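Local coordinates for protein catechol 1,2 dioxygenase (Acinetobacter radioresistens, PDB 2XSU) that probably catalyses the iron(III)-dependent intradiol cleavage of catechol by dioxygen to cis,cis-muconate, the first step of its branch of the beta-ketoadipate pathway, at residues L75-H84 / W251-R259; D135-T146 / F284-V294. The protein carries 1 engineered substitution. One frame throughout, in Å; residues are numbered along the deposited sequence.

Contact 1 (L75-H84 / W251-R259); sequences LLAGGLGLEH and WDDFAFATR. Engineered in segment 75-84: G78 (natural residue Ala). With PIE (1,2-diacyl-sn-glycero-3-phosphoinositol), chain C.
F256 reaches across from H84 to the C-terminal turn of helix 73-80. Its CB sits off-centre over the imidazole of H84, a CH-pi contact 4.3 Å from the ring centroid, and the two side chains cross at about a right angle. With CG anti to the carbonyl carbon (chi1 -45°), the phenyl ring is placed beside the end of helix 73-80: CD2 comes to 4.0 Å from G81 CA, and CE2 has G79 O at 3.5 Å, at the ring edge near its plane. F256 O lies over a face of the H84 ring, 3.2 Å from ND1 but at too poor an angle for a hydrogen bond. F254 lies obliquely against the bare backbone of G79, its CE1 3.4 Å from G79 CA, with L75 CD1 at the ring edge near its plane. One water ties the backbones together, donating to G78 O and A255 O and accepting from H84 N; G78 itself is engineered, alanine in the natural protein. The acceptors G79 O and F254 O, 3.3 Å apart, share the guanidinium of R218, although the bond to F254 O is weak. D253 braces the loop: its OD1 takes A255 N at 3.1 Å in an Asx turn overlapping a type I turn, its OD2 takes A257 N, and R222 pairs with OD1. L76, A77, L80 and L82 line the phospholipid tail pocket by the second subunit, and the contact seats the N-terminal helical domain of an intradiol dioxygenase on its catalytic domain, near the iron.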
loop_
_atom_site.group_PDB
_atom_site.type_symbol
_atom_site.label_atom_id
_atom_site.label_comp_id
_atom_site.label_asym_id
_atom_site.label_seq_id
_atom_site.Cartn_x
_atom_site.Cartn_y
_atom_site.Cartn_z
ATOM N N LEU A 75 -9.132 -3.405 6.450
ATOM C CA LEU A 75 -9.131 -4.558 7.316
ATOM C C LEU A 75 -7.785 -4.703 8.047
ATOM O O LEU A 75 -7.744 -5.002 9.256
ATOM C CB LEU A 75 -9.457 -5.807 6.484
ATOM C CG LEU A 75 -9.961 -7.034 7.172
ATOM C CD1 LEU A 75 -11.191 -6.697 8.023
ATOM C CD2 LEU A 75 -10.340 -8.064 6.055
ATOM N N LEU A 76 -6.679 -4.494 7.322
ATOM C CA LEU A 76 -5.345 -4.577 7.907
ATOM C C LEU A 76 -5.124 -3.486 8.949
ATOM O O LEU A 76 -4.487 -3.737 9.975
ATOM C CB LEU A 76 -4.286 -4.454 6.796
ATOM C CG LEU A 76 -2.833 -4.652 7.298
ATOM C CD1 LEU A 76 -2.635 -6.058 7.837
ATOM C CD2 LEU A 76 -1.908 -4.393 6.126
ATOM N N ALA A 77 -5.650 -2.281 8.681
ATOM C CA ALA A 77 -5.584 -1.197 9.678
ATOM C C ALA A 77 -6.265 -1.603 10.982
ATOM O O ALA A 77 -5.779 -1.284 12.094
ATOM C CB ALA A 77 -6.187 0.092 9.109
ATOM N N GLY A 78 -7.394 -2.298 10.868
ATOM C CA GLY A 78 -8.056 -2.837 12.062
ATOM C C GLY A 78 -7.209 -3.891 12.742
ATOM O O GLY A 78 -6.908 -3.780 13.934
ATOM N N GLY A 79 -6.764 -4.902 11.986
ATOM C CA GLY A 79 -5.998 -6.006 12.577
ATOM C C GLY A 79 -4.664 -5.663 13.235
ATOM O O GLY A 79 -4.301 -6.266 14.239
ATOM N N LEU A 80 -3.923 -4.692 12.678
ATOM C CA LEU A 80 -2.634 -4.317 13.258
ATOM C C LEU A 80 -2.830 -3.399 14.462
ATOM O O LEU A 80 -1.884 -3.133 15.200
ATOM C CB LEU A 80 -1.730 -3.653 12.205
ATOM C CG LEU A 80 -1.366 -4.576 11.026
ATOM C CD1 LEU A 80 -0.435 -3.810 10.101
ATOM C CD2 LEU A 80 -0.722 -5.898 11.447
ATOM N N GLY A 81 -4.054 -2.908 14.632
ATOM C CA GLY A 81 -4.376 -2.023 15.753
ATOM C C GLY A 81 -4.224 -0.531 15.477
ATOM O O GLY A 81 -4.440 0.294 16.377
ATOM N N LEU A 82 -3.908 -0.164 14.233
ATOM C CA LEU A 82 -3.865 1.247 13.871
ATOM C C LEU A 82 -5.232 1.922 14.024
ATOM O O LEU A 82 -5.318 3.058 14.493
ATOM C CB LEU A 82 -3.353 1.390 12.422
ATOM C CG LEU A 82 -3.447 2.755 11.743
ATOM C CD1 LEU A 82 -2.577 3.782 12.463
ATOM C CD2 LEU A 82 -2.998 2.622 10.265
ATOM N N GLU A 83 -6.306 1.239 13.615
ATOM C CA GLU A 83 -7.624 1.857 13.694
ATOM C C GLU A 83 -8.004 2.136 15.167
ATOM O O GLU A 83 -8.435 3.241 15.507
ATOM C CB GLU A 83 -8.662 0.944 12.996
ATOM C CG GLU A 83 -9.990 1.658 12.809
ATOM C CD GLU A 83 -10.972 0.861 11.914
ATOM O OE1 GLU A 83 -10.671 -0.316 11.603
ATOM O OE2 GLU A 83 -12.017 1.448 11.533
ATOM N N HIS A 84 -7.758 1.159 16.029
ATOM C CA HIS A 84 -7.981 1.373 17.465
ATOM C C HIS A 84 -7.094 2.507 18.024
ATOM O O HIS A 84 -7.554 3.293 18.853
ATOM C CB HIS A 84 -7.740 0.046 18.215
ATOM C CG HIS A 84 -7.733 0.171 19.698
ATOM N ND1 HIS A 84 -8.819 0.634 20.418
ATOM C CD2 HIS A 84 -6.778 -0.142 20.602
ATOM C CE1 HIS A 84 -8.515 0.624 21.707
ATOM N NE2 HIS A 84 -7.293 0.138 21.850
ATOM N N TRP A 251 -13.307 -10.554 24.405
ATOM C CA TRP A 251 -12.143 -9.818 24.905
ATOM C C TRP A 251 -10.847 -10.265 24.200
ATOM O O TRP A 251 -9.726 -10.089 24.726
ATOM C CB TRP A 251 -12.091 -9.943 26.440
ATOM C CG TRP A 251 -13.225 -9.186 27.078
ATOM C CD1 TRP A 251 -14.336 -9.712 27.672
ATOM C CD2 TRP A 251 -13.332 -7.764 27.197
ATOM N NE1 TRP A 251 -15.142 -8.693 28.147
ATOM C CE2 TRP A 251 -14.551 -7.489 27.862
ATOM C CE3 TRP A 251 -12.526 -6.693 26.787
ATOM C CZ2 TRP A 251 -14.976 -6.186 28.148
ATOM C CZ3 TRP A 251 -12.953 -5.379 27.084
ATOM C CH2 TRP A 251 -14.170 -5.151 27.750
ATOM N N ASP A 252 -11.014 -10.803 22.984
ATOM C CA ASP A 252 -9.915 -11.294 22.137
ATOM C C ASP A 252 -10.244 -10.907 20.673
ATOM O O ASP A 252 -10.048 -11.700 19.752
ATOM C CB ASP A 252 -9.793 -12.819 22.282
ATOM C CG ASP A 252 -8.524 -13.417 21.659
ATOM O OD1 ASP A 252 -7.476 -12.740 21.530
ATOM O OD2 ASP A 252 -8.591 -14.623 21.322
ATOM N N ASP A 253 -10.765 -9.698 20.477
ATOM C CA ASP A 253 -11.078 -9.152 19.141
ATOM C C ASP A 253 -9.786 -8.844 18.392
ATOM O O ASP A 253 -8.946 -8.133 18.946
ATOM C CB ASP A 253 -11.873 -7.846 19.368
ATOM C CG ASP A 253 -12.312 -7.145 18.080
ATOM O OD1 ASP A 253 -12.178 -7.663 16.948
ATOM O OD2 ASP A 253 -12.858 -6.021 18.214
ATOM N N PHE A 254 -9.627 -9.364 17.171
ATOM C CA PHE A 254 -8.371 -9.137 16.398
ATOM C C PHE A 254 -8.215 -7.655 16.008
ATOM O O PHE A 254 -7.124 -7.249 15.599
ATOM C CB PHE A 254 -8.286 -10.070 15.166
ATOM C CG PHE A 254 -8.696 -9.420 13.871
ATOM C CD1 PHE A 254 -7.743 -9.115 12.909
ATOM C CD2 PHE A 254 -10.031 -9.098 13.618
ATOM C CE1 PHE A 254 -8.140 -8.497 11.705
ATOM C CE2 PHE A 254 -10.431 -8.471 12.417
ATOM C CZ PHE A 254 -9.473 -8.176 11.470
ATOM N N ALA A 255 -9.301 -6.874 16.115
ATOM C CA ALA A 255 -9.245 -5.415 15.849
ATOM C C ALA A 255 -9.387 -4.550 17.120
ATOM O O ALA A 255 -9.442 -3.330 17.046
ATOM C CB ALA A 255 -10.253 -5.034 14.753
ATOM N N PHE A 256 -9.379 -5.188 18.291
ATOM C CA PHE A 256 -9.262 -4.447 19.577
ATOM C C PHE A 256 -10.342 -3.402 19.865
ATOM O O PHE A 256 -10.052 -2.362 20.485
ATOM C CB PHE A 256 -7.832 -3.829 19.682
ATOM C CG PHE A 256 -6.783 -4.788 19.285
ATOM C CD1 PHE A 256 -6.387 -5.789 20.174
ATOM C CD2 PHE A 256 -6.240 -4.759 17.991
ATOM C CE1 PHE A 256 -5.427 -6.750 19.803
ATOM C CE2 PHE A 256 -5.276 -5.725 17.601
ATOM C CZ PHE A 256 -4.899 -6.722 18.523
ATOM N N ALA A 257 -11.577 -3.677 19.462
ATOM C CA ALA A 257 -12.651 -2.680 19.537
ATOM C C ALA A 257 -13.500 -2.761 20.802
ATOM O O ALA A 257 -14.206 -1.795 21.124
ATOM C CB ALA A 257 -13.545 -2.794 18.308
ATOM N N THR A 258 -13.464 -3.890 21.514
ATOM C CA THR A 258 -14.339 -4.052 22.673
ATOM C C THR A 258 -13.929 -3.089 23.792
ATOM O O THR A 258 -12.719 -2.868 24.045
ATOM C CB THR A 258 -14.281 -5.508 23.191
ATOM O OG1 THR A 258 -14.543 -6.393 22.107
ATOM C CG2 THR A 258 -15.335 -5.800 24.268
ATOM N N ARG A 259 -14.935 -2.506 24.445
ATOM C CA ARG A 259 -14.752 -1.561 25.565
ATOM C C ARG A 259 -15.783 -1.761 26.623
ATOM O O ARG A 259 -16.933 -2.077 26.324
ATOM C CB ARG A 259 -15.037 -0.105 25.118
ATOM C CG ARG A 259 -14.136 0.439 24.103
ATOM C CD ARG A 259 -14.436 1.902 23.985
ATOM N NE ARG A 259 -13.863 2.662 25.086
ATOM C CZ ARG A 259 -13.346 3.872 24.929
ATOM N NH1 ARG A 259 -13.360 4.445 23.726
ATOM N NH2 ARG A 259 -12.793 4.504 25.975
HETATM P P PIE C . 2.266 -14.119 2.118
HETATM O O11 PIE C . 3.380 -14.963 1.715
HETATM O O12 PIE C . 2.702 -12.978 3.269
HETATM O O13 PIE C . 1.236 -15.219 2.990
HETATM O O14 PIE C . 1.304 -13.619 1.128
HETATM C C1 PIE C . 4.302 -14.888 2.947
HETATM C C2 PIE C . 5.254 -13.752 2.513
HETATM C C3 PIE C . 5.118 -12.671 3.593
HETATM O O31 PIE C . 5.225 -11.327 3.078
HETATM O O32 PIE C . 3.552 -10.393 4.250
HETATM C C31 PIE C . 4.750 -10.420 3.979
HETATM C C32 PIE C . 5.713 -9.436 4.643
HETATM C C33 PIE C . 5.338 -7.995 4.302
HETATM C C34 PIE C . 4.586 -7.327 5.452
HETATM C C35 PIE C . 5.020 -5.870 5.598
HETATM C C36 PIE C . 3.830 -4.958 5.887
HETATM C C37 PIE C . 3.746 -4.657 7.382
HETATM C C38 PIE C . 3.088 -3.301 7.626
HETATM C C39 PIE C . 3.571 -2.725 8.798
HETATM C C40 PIE C . 3.512 -1.354 9.052
HETATM C C41 PIE C . 2.956 -0.445 8.160
HETATM C C42 PIE C . 1.599 0.061 8.668
HETATM O O21 PIE C . 6.664 -14.165 2.288
HETATM O O22 PIE C . 7.019 -15.661 3.963
HETATM C C21 PIE C . 7.397 -14.664 3.346
HETATM C C22 PIE C . 8.754 -14.056 3.749
HETATM C C23 PIE C . 8.935 -12.544 3.606
HETATM C C24 PIE C . 10.354 -12.130 4.024
HETATM C C25 PIE C . 10.330 -11.120 5.176
HETATM C C26 PIE C . 9.827 -9.761 4.693
HETATM C C27 PIE C . 9.894 -8.717 5.802
HETATM C C28 PIE C . 8.954 -7.545 5.510
HETATM C C29 PIE C . 9.693 -6.414 4.795
HETATM C C47 PIE C . 8.851 -5.140 4.721
HETATM C C48 PIE C . 9.621 -4.053 3.973
HETATM C C49 PIE C . 9.100 -2.659 4.322
HETATM C C50 PIE C . 9.028 -1.746 3.093
HETATM C C51 PIE C . 7.615 -1.683 2.487
HETATM C "C1'" PIE C . -0.888 -15.015 -1.492
HETATM C "C2'" PIE C . 0.159 -15.416 -2.489
HETATM C "C3'" PIE C . 1.352 -16.016 -1.725
HETATM C "C4'" PIE C . 1.884 -15.077 -0.721
HETATM C "C5'" PIE C . 0.795 -14.621 0.259
HETATM C "C6'" PIE C . -0.369 -13.959 -0.523
HETATM O "O1'" PIE C . -1.991 -14.392 -2.173
HETATM O "O2'" PIE C . -0.317 -16.387 -3.404
HETATM O "O3'" PIE C . 2.389 -16.398 -2.638
HETATM O "O4'" PIE C . 3.140 -14.438 -0.647
HETATM O "O6'" PIE C . -1.410 -13.603 0.396
HETATM C C52 PIE C . 6.527 -1.287 3.501
HETATM C C53 PIE C . 6.434 0.228 3.678
HETATM C C54 PIE C . 5.932 0.917 2.405
HETATM C C55 PIE C . 4.930 2.026 2.737
HETATM C C43 PIE C . 0.430 -0.753 8.091
HETATM C C44 PIE C . -0.687 0.144 7.556
HETATM C C45 PIE C . -2.047 -0.338 8.060
HETATM C C46 PIE C . -2.916 -0.796 6.897
HETATM O O HOH W 1 -7.854 -1.663 15.406
#

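Contact 2 (D135-T146 / F284-V294); sequences DTLIIEGTVTDT and FKHITFNVELV
E140 OE1 accepts from H286 NE2 at 2.7 Å, the shortest side-chain bond between the segments, and also forms a salt bridge with R278. The bond is nearly straight (167°) and in the imidazole plane, yet it meets the carboxylate on the anti side, tilted out of the carboxylate plane, the two planes being 62° apart. E140 CG occupies the crowded position between backbone N and carbonyl carbon (chi1 70°), with the chain extended beyond it to the histidine. On the same face, I138 CG2 lies 3.8 Å from H286 CD2, while its CD1 meets F284 CE1 obliquely at 3.5 Å. The opposite face is apolar where L137 CD1 touches I287 CD1 and V143 CG1 touches L293 CD1. Parallel pairing is interrupted at F289-N290, where N290 OD1 takes over as the acceptor for T142 N at 2.9 Å; a water joins that oxygen to T142 OG1. Regular bonding then resumes from V291. Near the start, K285 NZ bridges to D135 OD2 at 3.0 Å, approaching from above the carboxylate plane, and pairs with D268 too. Strand 136-145 pairs antiparallel with 190-196 and parallel with the broken strand 284-293, in the mixed beta-sheet of the intradiol dioxygenase catalytic domain.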
loop_
_atom_site.group_PDB
_atom_site.type_symbol
_atom_site.label_atom_id
_atom_site.label_comp_id
_atom_site.label_asym_id
_atom_site.label_seq_id
_atom_site.Cartn_x
_atom_site.Cartn_y
_atom_site.Cartn_z
ATOM N N ASP A 135 -31.677 -16.722 14.989
ATOM C CA ASP A 135 -32.557 -16.089 15.990
ATOM C C ASP A 135 -32.964 -14.681 15.554
ATOM O O ASP A 135 -32.152 -13.922 14.987
ATOM C CB ASP A 135 -31.874 -15.960 17.361
ATOM C CG ASP A 135 -31.635 -17.294 18.048
ATOM O OD1 ASP A 135 -32.281 -18.298 17.695
ATOM O OD2 ASP A 135 -30.826 -17.300 18.996
ATOM N N THR A 136 -34.226 -14.352 15.815
ATOM C CA THR A 136 -34.704 -12.978 15.718
ATOM C C THR A 136 -34.137 -12.153 16.887
ATOM O O THR A 136 -34.003 -12.640 18.017
ATOM C CB THR A 136 -36.245 -12.962 15.796
ATOM O OG1 THR A 136 -36.772 -13.604 14.636
ATOM C CG2 THR A 136 -36.762 -11.558 15.827
ATOM N N LEU A 137 -33.737 -10.912 16.591
ATOM C CA LEU A 137 -33.235 -9.970 17.599
ATOM C C LEU A 137 -33.990 -8.657 17.481
ATOM O O LEU A 137 -34.108 -8.120 16.381
ATOM C CB LEU A 137 -31.734 -9.691 17.366
ATOM C CG LEU A 137 -31.115 -8.550 18.174
ATOM C CD1 LEU A 137 -31.128 -8.827 19.681
ATOM C CD2 LEU A 137 -29.671 -8.335 17.692
ATOM N N ILE A 138 -34.489 -8.157 18.610
ATOM C CA ILE A 138 -34.965 -6.776 18.707
ATOM C C ILE A 138 -33.933 -5.964 19.479
ATOM O O ILE A 138 -33.500 -6.362 20.598
ATOM C CB ILE A 138 -36.320 -6.696 19.430
ATOM C CG1 ILE A 138 -37.398 -7.300 18.520
ATOM C CG2 ILE A 138 -36.617 -5.232 19.842
ATOM C CD1 ILE A 138 -38.796 -7.464 19.147
ATOM N N ILE A 139 -33.522 -4.845 18.883
ATOM C CA ILE A 139 -32.654 -3.883 19.543
ATOM C C ILE A 139 -33.455 -2.641 19.779
ATOM O O ILE A 139 -34.135 -2.152 18.859
ATOM C CB ILE A 139 -31.457 -3.447 18.647
ATOM C CG1 ILE A 139 -30.736 -4.675 18.101
ATOM C CG2 ILE A 139 -30.527 -2.529 19.407
ATOM C CD1 ILE A 139 -29.712 -4.331 17.002
ATOM N N GLU A 140 -33.400 -2.103 20.989
ATOM C CA GLU A 140 -34.025 -0.802 21.224
ATOM C C GLU A 140 -33.294 0.057 22.217
ATOM O O GLU A 140 -32.483 -0.443 23.016
ATOM C CB GLU A 140 -35.508 -0.896 21.545
ATOM C CG GLU A 140 -35.875 -1.477 22.857
ATOM C CD GLU A 140 -37.384 -1.828 22.912
ATOM O OE1 GLU A 140 -37.752 -2.733 23.651
ATOM O OE2 GLU A 140 -38.203 -1.210 22.205
ATOM N N GLY A 141 -33.514 1.359 22.097
ATOM C CA GLY A 141 -32.835 2.304 22.957
ATOM C C GLY A 141 -33.427 3.685 22.860
ATOM O O GLY A 141 -34.224 3.968 21.965
ATOM N N THR A 142 -33.007 4.527 23.799
ATOM C CA THR A 142 -33.341 5.936 23.815
ATOM C C THR A 142 -32.058 6.722 23.591
ATOM O O THR A 142 -31.004 6.373 24.154
ATOM C CB THR A 142 -33.964 6.296 25.180
ATOM O OG1 THR A 142 -35.100 5.448 25.430
ATOM C CG2 THR A 142 -34.410 7.784 25.221
ATOM N N VAL A 143 -32.139 7.788 22.797
ATOM C CA VAL A 143 -31.001 8.677 22.582
ATOM C C VAL A 143 -31.243 9.938 23.412
ATOM O O VAL A 143 -32.286 10.585 23.282
ATOM C CB VAL A 143 -30.800 9.023 21.090
ATOM C CG1 VAL A 143 -29.588 9.970 20.889
ATOM C CG2 VAL A 143 -30.627 7.721 20.259
ATOM N N THR A 144 -30.285 10.256 24.275
ATOM C CA THR A 144 -30.416 11.390 25.203
ATOM C C THR A 144 -29.163 12.254 25.204
ATOM O O THR A 144 -28.108 11.864 24.665
ATOM C CB THR A 144 -30.663 10.914 26.656
ATOM O OG1 THR A 144 -29.545 10.151 27.138
ATOM C CG2 THR A 144 -31.939 10.098 26.776
ATOM N N ASP A 145 -29.271 13.427 25.831
ATOM C CA ASP A 145 -28.077 14.202 26.162
ATOM C C ASP A 145 -27.474 13.655 27.469
ATOM O O ASP A 145 -28.005 12.701 28.050
ATOM C CB ASP A 145 -28.404 15.706 26.231
ATOM C CG ASP A 145 -29.343 16.069 27.372
ATOM O OD1 ASP A 145 -29.566 15.257 28.297
ATOM O OD2 ASP A 145 -29.850 17.213 27.334
ATOM N N THR A 146 -26.383 14.252 27.949
ATOM C CA THR A 146 -25.727 13.742 29.171
ATOM C C THR A 146 -26.541 13.879 30.467
ATOM O O THR A 146 -26.205 13.237 31.474
ATOM C CB THR A 146 -24.333 14.358 29.391
ATOM O OG1 THR A 146 -24.442 15.783 29.350
ATOM C CG2 THR A 146 -23.355 13.871 28.307
ATOM N N PHE A 284 -37.605 -14.730 20.961
ATOM C CA PHE A 284 -36.597 -13.881 20.330
ATOM C C PHE A 284 -35.602 -13.394 21.372
ATOM O O PHE A 284 -35.787 -13.563 22.588
ATOM C CB PHE A 284 -37.257 -12.689 19.580
ATOM C CG PHE A 284 -38.102 -11.791 20.455
ATOM C CD1 PHE A 284 -37.592 -10.596 20.945
ATOM C CD2 PHE A 284 -39.416 -12.145 20.797
ATOM C CE1 PHE A 284 -38.323 -9.763 21.747
ATOM C CE2 PHE A 284 -40.186 -11.295 21.609
ATOM C CZ PHE A 284 -39.639 -10.110 22.088
ATOM N N LYS A 285 -34.529 -12.776 20.882
ATOM C CA LYS A 285 -33.547 -12.152 21.737
ATOM C C LYS A 285 -33.803 -10.675 21.755
ATOM O O LYS A 285 -34.275 -10.114 20.741
ATOM C CB LYS A 285 -32.137 -12.425 21.203
ATOM C CG LYS A 285 -31.787 -13.914 21.107
ATOM C CD LYS A 285 -31.337 -14.479 22.422
ATOM C CE LYS A 285 -30.631 -15.795 22.181
ATOM N NZ LYS A 285 -31.600 -16.875 21.823
ATOM N N HIS A 286 -33.504 -10.062 22.889
ATOM C CA HIS A 286 -33.695 -8.628 23.070
ATOM C C HIS A 286 -32.470 -7.922 23.651
ATOM O O HIS A 286 -31.927 -8.333 24.683
ATOM C CB HIS A 286 -34.919 -8.363 23.962
ATOM C CG HIS A 286 -35.255 -6.916 24.090
ATOM N ND1 HIS A 286 -34.601 -6.073 24.958
ATOM C CD2 HIS A 286 -36.185 -6.158 23.454
ATOM C CE1 HIS A 286 -35.109 -4.854 24.856
ATOM N NE2 HIS A 286 -36.088 -4.887 23.965
ATOM N N ILE A 287 -32.051 -6.833 23.000
ATOM C CA ILE A 287 -30.937 -6.017 23.493
ATOM C C ILE A 287 -31.386 -4.580 23.665
ATOM O O ILE A 287 -32.045 -4.013 22.770
ATOM C CB ILE A 287 -29.724 -6.108 22.537
ATOM C CG1 ILE A 287 -29.095 -7.496 22.689
ATOM C CG2 ILE A 287 -28.713 -4.969 22.819
ATOM C CD1 ILE A 287 -28.005 -7.805 21.698
ATOM N N THR A 288 -31.073 -4.010 24.835
ATOM C CA THR A 288 -31.216 -2.586 25.076
ATOM C C THR A 288 -29.868 -1.919 24.875
ATOM O O THR A 288 -28.865 -2.311 25.506
ATOM C CB THR A 288 -31.739 -2.287 26.523
ATOM O OG1 THR A 288 -33.015 -2.920 26.704
ATOM C CG2 THR A 288 -31.890 -0.768 26.776
ATOM N N PHE A 289 -29.836 -0.924 23.995
ATOM C CA PHE A 289 -28.653 -0.106 23.836
ATOM C C PHE A 289 -29.046 1.384 23.752
ATOM O O PHE A 289 -29.446 1.894 22.681
ATOM C CB PHE A 289 -27.857 -0.574 22.609
ATOM C CG PHE A 289 -26.512 0.110 22.457
ATOM C CD1 PHE A 289 -25.479 -0.157 23.356
ATOM C CD2 PHE A 289 -26.282 0.997 21.391
ATOM C CE1 PHE A 289 -24.217 0.468 23.206
ATOM C CE2 PHE A 289 -25.036 1.635 21.242
ATOM C CZ PHE A 289 -24.009 1.366 22.155
ATOM N N ASN A 290 -28.958 2.058 24.897
ATOM C CA ASN A 290 -29.182 3.499 24.975
ATOM C C ASN A 290 -27.933 4.245 24.566
ATOM O O ASN A 290 -26.792 3.735 24.707
ATOM C CB ASN A 290 -29.628 3.903 26.390
ATOM C CG ASN A 290 -30.864 3.173 26.821
ATOM O OD1 ASN A 290 -31.835 3.060 26.051
ATOM N ND2 ASN A 290 -30.838 2.630 28.034
ATOM N N VAL A 291 -28.139 5.428 24.011
ATOM C CA VAL A 291 -27.036 6.245 23.544
ATOM C C VAL A 291 -27.117 7.624 24.175
ATOM O O VAL A 291 -28.168 8.266 24.142
ATOM C CB VAL A 291 -27.040 6.389 22.016
ATOM C CG1 VAL A 291 -25.933 7.329 21.568
ATOM C CG2 VAL A 291 -26.839 5.022 21.347
ATOM N N GLU A 292 -25.999 8.067 24.730
ATOM C CA GLU A 292 -25.882 9.422 25.270
ATOM C C GLU A 292 -24.914 10.230 24.412
ATOM O O GLU A 292 -23.742 9.850 24.225
ATOM C CB GLU A 292 -25.398 9.338 26.720
ATOM C CG GLU A 292 -25.093 10.641 27.411
ATOM C CD GLU A 292 -24.611 10.410 28.847
ATOM O OE1 GLU A 292 -25.438 10.016 29.700
ATOM O OE2 GLU A 292 -23.396 10.585 29.108
ATOM N N LEU A 293 -25.409 11.345 23.886
ATOM C CA LEU A 293 -24.619 12.246 23.052
ATOM C C LEU A 293 -24.157 13.477 23.836
ATOM O O LEU A 293 -24.868 13.964 24.736
ATOM C CB LEU A 293 -25.427 12.698 21.821
ATOM C CG LEU A 293 -25.896 11.616 20.854
ATOM C CD1 LEU A 293 -26.742 12.253 19.738
ATOM C CD2 LEU A 293 -24.694 10.888 20.270
ATOM N N VAL A 294 -22.972 13.958 23.485
ATOM C CA VAL A 294 -22.370 15.142 24.117
ATOM C C VAL A 294 -22.711 16.370 23.265
ATOM O O VAL A 294 -22.661 16.317 22.039
ATOM C CB VAL A 294 -20.834 14.960 24.259
ATOM C CG1 VAL A 294 -20.162 16.211 24.849
ATOM C CG2 VAL A 294 -20.510 13.721 25.122
HETATM O O HOH W 2 -34.422 2.964 26.641
HETATM O O HOH W 3 -25.199 16.309 26.140
#

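Contact 1 is buried close to the middle of the chain, whereas contact 2 lies farther out and is only partly buried. They share no strand or helix: the first sets an N-terminal helical segment against a loop of the catalytic domain, while the second lies wholly within that domain. Strand 263-269, which follows the loop of contact 1, pairs antiparallel with strand 284-293 of contact 2, giving an indirect connection. Their centres are 23 Å apart and their nearest atoms about 8 Å. Aromatic packing, glycine backbone and one bridging water dominate contact 1; backbone pairing broken once carries contact 2, with apolar side chains on one face and charged or polar ones at more accessible positions.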